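Local atomic coordinates of protein Amuc_1100 (Akkermansia muciniphila, PDB entry 6KNY), a protein that is of unknown function and is probably anchored in a membrane by a transmembrane helix, a region left out of this construct. Residues A[124-129]-A[199-204]; A[120-125]-A[271-276]. All blocks are in the same frame, centred on the assembly; numbering follows the deposited sequence.

How the interactions relate
Both contacts start on helix 117-134. From there the chain runs through strands 141-146 and 170-181 and helix 183-194, and then comes back to the same helix at 199-204. Interaction 1 closes this loop. The chain then follows strand 201-210 and a region that is not modelled, and returns along strand 265-276. Interaction 2 closes this longer loop, which encloses the first. The two contacts share L124 and K125, and their centres lie about 6 Å apart. Their strands are antiparallel neighbours in the mixed sheet, joined by backbone bonds between L200 and V274 and between T202 and N272. One helix is thus tied to two adjacent strands.

Interaction 1. Residues A[124-129]-A[199-204]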
loop_
_atom_site.group_PDB
_atom_site.type_symbol
_atom_site.label_atom_id
_atom_site.label_comp_id
_atom_site.label_asym_id
_atom_site.label_seq_id
_atom_site.Cartn_x
_atom_site.Cartn_y
_atom_site.Cartn_z
ATOM N N LEU A 124 2.819 3.144 -5.440
ATOM C CA LEU A 124 2.111 2.016 -6.034
ATOM C C LEU A 124 2.846 0.700 -5.791
ATOM O O LEU A 124 2.218 -0.315 -5.473
ATOM C CB LEU A 124 1.924 2.272 -7.530
ATOM C CG LEU A 124 1.410 1.110 -8.394
ATOM C CD1 LEU A 124 0.128 0.492 -7.815
ATOM C CD2 LEU A 124 1.213 1.558 -9.854
ATOM N N LYS A 125 4.175 0.689 -5.942
ATOM C CA LYS A 125 4.902 -0.565 -5.728
ATOM C C LYS A 125 4.803 -1.018 -4.278
ATOM O O LYS A 125 4.647 -2.217 -4.010
ATOM C CB LYS A 125 6.376 -0.429 -6.143
ATOM C CG LYS A 125 6.572 -0.447 -7.660
ATOM C CD LYS A 125 7.212 -1.758 -8.209
ATOM C CE LYS A 125 7.661 -1.688 -9.685
ATOM N NZ LYS A 125 7.138 -2.775 -10.583
ATOM N N ALA A 126 4.864 -0.077 -3.326
ATOM C CA ALA A 126 4.762 -0.437 -1.912
ATOM C C ALA A 126 3.362 -0.948 -1.563
ATOM O O ALA A 126 3.214 -1.969 -0.869
ATOM C CB ALA A 126 5.128 0.767 -1.037
ATOM N N ILE A 127 2.325 -0.242 -2.021
ATOM C CA ILE A 127 0.953 -0.662 -1.733
ATOM C C ILE A 127 0.661 -2.000 -2.408
ATOM O O ILE A 127 0.102 -2.919 -1.791
ATOM C CB ILE A 127 -0.055 0.427 -2.165
ATOM C CG1 ILE A 127 0.127 1.696 -1.325
ATOM C CG2 ILE A 127 -1.518 -0.111 -2.059
ATOM C CD1 ILE A 127 -0.725 2.907 -1.785
ATOM N N ASN A 128 1.074 -2.140 -3.671
ATOM C CA ASN A 128 0.925 -3.420 -4.367
ATOM C C ASN A 128 1.538 -4.567 -3.580
ATOM O O ASN A 128 0.948 -5.644 -3.471
ATOM C CB ASN A 128 1.559 -3.381 -5.757
ATOM C CG ASN A 128 1.360 -4.699 -6.501
ATOM O OD1 ASN A 128 0.229 -5.083 -6.806
ATOM N ND2 ASN A 128 2.439 -5.424 -6.716
ATOM N N SER A 129 2.742 -4.359 -3.050
ATOM C CA SER A 129 3.407 -5.417 -2.296
ATOM C C SER A 129 2.654 -5.726 -1.007
ATOM O O SER A 129 2.472 -6.896 -0.644
ATOM C CB SER A 129 4.850 -5.019 -1.995
ATOM O OG SER A 129 5.449 -5.967 -1.136
ATOM N N TYR A 199 9.570 -2.212 2.626
ATOM C CA TYR A 199 8.785 -0.991 2.713
ATOM C C TYR A 199 8.327 -0.819 4.151
ATOM O O TYR A 199 7.881 -1.784 4.776
ATOM C CB TYR A 199 7.580 -1.048 1.766
ATOM C CG TYR A 199 7.951 -1.097 0.299
ATOM C CD1 TYR A 199 8.309 0.061 -0.387
ATOM C CD2 TYR A 199 7.930 -2.297 -0.408
ATOM C CE1 TYR A 199 8.618 0.025 -1.737
ATOM C CE2 TYR A 199 8.249 -2.345 -1.758
ATOM C CZ TYR A 199 8.601 -1.187 -2.412
ATOM O OH TYR A 199 8.925 -1.226 -3.751
ATOM N N LEU A 200 8.438 0.404 4.674
ATOM C CA LEU A 200 8.085 0.698 6.064
ATOM C C LEU A 200 6.701 1.350 6.119
ATOM O O LEU A 200 6.538 2.519 5.741
ATOM C CB LEU A 200 9.142 1.598 6.707
ATOM C CG LEU A 200 8.905 2.078 8.154
ATOM C CD1 LEU A 200 8.746 0.901 9.109
ATOM C CD2 LEU A 200 10.096 2.976 8.589
ATOM N N PHE A 201 5.710 0.595 6.588
ATOM C CA PHE A 201 4.377 1.125 6.879
ATOM C C PHE A 201 4.250 1.279 8.383
ATOM O O PHE A 201 4.500 0.325 9.132
ATOM C CB PHE A 201 3.264 0.197 6.380
ATOM C CG PHE A 201 3.107 0.165 4.888
ATOM C CD1 PHE A 201 2.254 1.051 4.246
ATOM C CD2 PHE A 201 3.784 -0.792 4.122
ATOM C CE1 PHE A 201 2.092 1.008 2.862
ATOM C CE2 PHE A 201 3.620 -0.840 2.746
ATOM C CZ PHE A 201 2.772 0.049 2.117
ATOM N N THR A 202 3.875 2.469 8.828
ATOM C CA THR A 202 3.700 2.690 10.249
ATOM C C THR A 202 2.218 2.901 10.521
ATOM O O THR A 202 1.476 3.362 9.651
ATOM C CB THR A 202 4.557 3.872 10.728
ATOM O OG1 THR A 202 4.544 3.913 12.165
ATOM C CG2 THR A 202 4.023 5.189 10.171
ATOM N N VAL A 203 1.771 2.486 11.702
ATOM C CA VAL A 203 0.342 2.434 12.006
ATOM C C VAL A 203 -0.046 3.741 12.682
ATOM O O VAL A 203 0.359 4.010 13.818
ATOM C CB VAL A 203 -0.012 1.229 12.886
ATOM C CG1 VAL A 203 -1.476 1.310 13.334
ATOM C CG2 VAL A 203 0.244 -0.073 12.137
ATOM N N ASN A 204 -0.816 4.563 11.973
ATOM C CA ASN A 204 -1.375 5.766 12.571
ATOM C C ASN A 204 -2.535 5.424 13.498
ATOM O O ASN A 204 -2.611 5.934 14.623
ATOM C CB ASN A 204 -1.815 6.729 11.477
ATOM C CG ASN A 204 -2.417 7.991 12.029
ATOM O OD1 ASN A 204 -1.788 8.700 12.830
ATOM N ND2 ASN A 204 -3.643 8.278 11.622
#
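The helical turn at A126 passes close to the chain at Y199, their CA atoms 6.2 Å apart, and Y199 leads into strand 201-210. This is a helix packed on a mixed, mainly antiparallel sheet: helix 117-134 lies against one end of strand 201-210, an outermost strand of the sheet. Two aromatic side chains, Y199 and F201, make most of the contact, and they use their rings differently.

Y199 lays a face on the helix. A126 CA sits almost exactly on the ring normal, 2° off it, in a CH-pi contact at 3.7 Å from the Y199 centroid. A126 CB touches the same face nearer the rim and comes within 3.3 Å of Y199 CD1, a tight approach. CG of Y199 lies beside its own backbone N and anti to its carbonyl carbon (chi1 -65°), which lays the ring across the helix, over A126. The far end of the ring reaches K125, where Y199 OH lies 3.6 Å from K125 CB. The K125 chain bends at chi2 and leads away, and NZ forms a salt bridge with E76 of helix 70-91. S129 CB borders the ring obliquely.

F201 meets the helix with its edge. Its CZ points at the backbone of A126 and also nears I127 N. The methyl CB of A126 lies 4.0 Å from F201 CZ, so this small residue touches both rings. Behind the contact, I127 and F201 both rest on L175 of strand 170-181, and A126 touches L273 of strand 265-276. At the edge of the F201 ring, CZ stands 3.6 Å from A126 O.

Interaction 2. Residues A[120-125]-A[271-276]; sequences LGFELK and LNLVHF
F122 reaches out from helix 117-134 and fits its ring between L273 and H275 of strand 265-276. H275 points an edge at the ring face. Its CD2 stands 3.5 Å above the plane of F122, over the centre. The pair is T-shaped (edge-to-face): the centroids are 4.7 Å apart and the planes meet at 76°. CG of F122 lies anti to its backbone N (chi1 165°), and this carries the ring from the helix to the strand.

L273 comes at F122 from the opposite direction. Its CD2 methyl is 3.5 Å from F122 CE2. The same methyl lies 4.1 Å from E123 CG, over the start of an extended chain whose OE1 pairs with R147.

The strand turns L273 and H275 to the helix and V274 away, as expected when a helix packs on one face of a sheet. The axes of 120-125 and 271-276 approach to 10.4 Å, with 130° between their directions. M173 of neighbouring strand 170-181 also touches F122, E123 and H275.

An alanine in place of F122 would probably open a gap between L273 and H275 and leave the imidazole edge without its aromatic face. The imidazole is held at both nitrogens: NE2 of H275 bonds to S63 O, and ND1 to N277 OD1.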
loop_
_atom_site.group_PDB
_atom_site.type_symbol
_atom_site.label_atom_id
_atom_site.label_comp_id
_atom_site.label_asym_id
_atom_site.label_seq_id
_atom_site.Cartn_x
_atom_site.Cartn_y
_atom_site.Cartn_z
ATOM N N LEU A 120 4.589 8.508 -7.376
ATOM C CA LEU A 120 3.468 7.569 -7.402
ATOM C C LEU A 120 3.906 6.129 -7.661
ATOM O O LEU A 120 3.258 5.184 -7.176
ATOM C CB LEU A 120 2.466 7.993 -8.468
ATOM C CG LEU A 120 1.765 9.316 -8.166
ATOM C CD1 LEU A 120 0.948 9.779 -9.363
ATOM C CD2 LEU A 120 0.874 9.167 -6.936
ATOM N N GLY A 121 4.962 5.927 -8.460
ATOM C CA GLY A 121 5.404 4.564 -8.736
ATOM C C GLY A 121 5.992 3.894 -7.511
ATOM O O GLY A 121 5.809 2.699 -7.298
ATOM N N PHE A 122 6.711 4.661 -6.690
ATOM C CA PHE A 122 7.159 4.145 -5.403
ATOM C C PHE A 122 5.959 3.759 -4.549
ATOM O O PHE A 122 5.906 2.658 -4.002
ATOM C CB PHE A 122 8.006 5.190 -4.670
ATOM C CG PHE A 122 8.196 4.890 -3.207
ATOM C CD1 PHE A 122 9.158 3.970 -2.795
ATOM C CD2 PHE A 122 7.396 5.489 -2.244
ATOM C CE1 PHE A 122 9.322 3.672 -1.442
ATOM C CE2 PHE A 122 7.565 5.200 -0.900
ATOM C CZ PHE A 122 8.522 4.302 -0.499
ATOM N N GLU A 123 4.975 4.656 -4.446
ATOM C CA GLU A 123 3.809 4.393 -3.600
ATOM C C GLU A 123 3.003 3.214 -4.121
ATOM O O GLU A 123 2.556 2.358 -3.349
ATOM C CB GLU A 123 2.930 5.640 -3.500
ATOM C CG GLU A 123 1.903 5.512 -2.403
ATOM C CD GLU A 123 1.086 6.764 -2.197
ATOM O OE1 GLU A 123 0.920 7.544 -3.161
ATOM O OE2 GLU A 123 0.589 6.948 -1.068
ATOM N N LEU A 124 2.819 3.144 -5.440
ATOM C CA LEU A 124 2.111 2.016 -6.034
ATOM C C LEU A 124 2.846 0.700 -5.791
ATOM O O LEU A 124 2.218 -0.315 -5.473
ATOM C CB LEU A 124 1.924 2.272 -7.530
ATOM C CG LEU A 124 1.410 1.110 -8.394
ATOM C CD1 LEU A 124 0.128 0.492 -7.815
ATOM C CD2 LEU A 124 1.213 1.558 -9.854
ATOM N N LYS A 125 4.175 0.689 -5.942
ATOM C CA LYS A 125 4.902 -0.565 -5.728
ATOM C C LYS A 125 4.803 -1.018 -4.278
ATOM O O LYS A 125 4.647 -2.217 -4.010
ATOM C CB LYS A 125 6.376 -0.429 -6.143
ATOM C CG LYS A 125 6.572 -0.447 -7.660
ATOM C CD LYS A 125 7.212 -1.758 -8.209
ATOM C CE LYS A 125 7.661 -1.688 -9.685
ATOM N NZ LYS A 125 7.138 -2.775 -10.583
ATOM N N LEU A 271 -2.508 4.004 7.742
ATOM C CA LEU A 271 -1.078 3.786 7.656
ATOM C C LEU A 271 -0.385 5.025 7.114
ATOM O O LEU A 271 -0.980 5.825 6.380
ATOM C CB LEU A 271 -0.784 2.587 6.759
ATOM C CG LEU A 271 -1.438 1.276 7.227
ATOM C CD1 LEU A 271 -1.468 0.273 6.088
ATOM C CD2 LEU A 271 -0.700 0.692 8.424
ATOM N N ASN A 272 0.871 5.196 7.510
ATOM C CA ASN A 272 1.780 6.115 6.836
ATOM C C ASN A 272 2.927 5.286 6.283
ATOM O O ASN A 272 3.683 4.675 7.049
ATOM C CB ASN A 272 2.284 7.204 7.774
ATOM C CG ASN A 272 1.192 8.217 8.136
ATOM O OD1 ASN A 272 0.832 9.082 7.342
ATOM N ND2 ASN A 272 0.684 8.118 9.347
ATOM N N LEU A 273 3.014 5.226 4.954
ATOM C CA LEU A 273 4.186 4.683 4.278
ATOM C C LEU A 273 5.320 5.692 4.403
ATOM O O LEU A 273 5.154 6.865 4.056
ATOM C CB LEU A 273 3.859 4.419 2.809
ATOM C CG LEU A 273 5.000 4.038 1.855
ATOM C CD1 LEU A 273 5.629 2.703 2.261
ATOM C CD2 LEU A 273 4.503 4.039 0.382
ATOM N N VAL A 274 6.472 5.253 4.892
ATOM C CA VAL A 274 7.580 6.165 5.160
ATOM C C VAL A 274 8.496 6.176 3.936
ATOM O O VAL A 274 9.133 5.163 3.624
ATOM C CB VAL A 274 8.326 5.750 6.434
ATOM C CG1 VAL A 274 9.528 6.652 6.689
ATOM C CG2 VAL A 274 7.345 5.761 7.633
ATOM N N HIS A 275 8.547 7.309 3.223
ATOM C CA HIS A 275 9.504 7.472 2.131
ATOM C C HIS A 275 10.745 8.205 2.646
ATOM O O HIS A 275 10.665 9.382 3.014
ATOM C CB HIS A 275 8.923 8.236 0.941
ATOM C CG HIS A 275 9.910 8.363 -0.184
ATOM N ND1 HIS A 275 10.691 9.487 -0.375
ATOM C CD2 HIS A 275 10.313 7.468 -1.119
ATOM C CE1 HIS A 275 11.501 9.294 -1.403
ATOM N NE2 HIS A 275 11.280 8.084 -1.882
ATOM N N PHE A 276 11.889 7.523 2.627
ATOM C CA PHE A 276 13.164 8.121 3.024
ATOM C C PHE A 276 13.710 8.979 1.890
ATOM O O PHE A 276 13.820 8.520 0.751
ATOM C CB PHE A 276 14.155 7.026 3.419
ATOM C CG PHE A 276 13.727 6.283 4.640
ATOM C CD1 PHE A 276 14.033 6.767 5.908
ATOM C CD2 PHE A 276 12.975 5.126 4.531
ATOM C CE1 PHE A 276 13.592 6.100 7.056
ATOM C CE2 PHE A 276 12.522 4.458 5.670
ATOM C CZ PHE A 276 12.831 4.947 6.931
#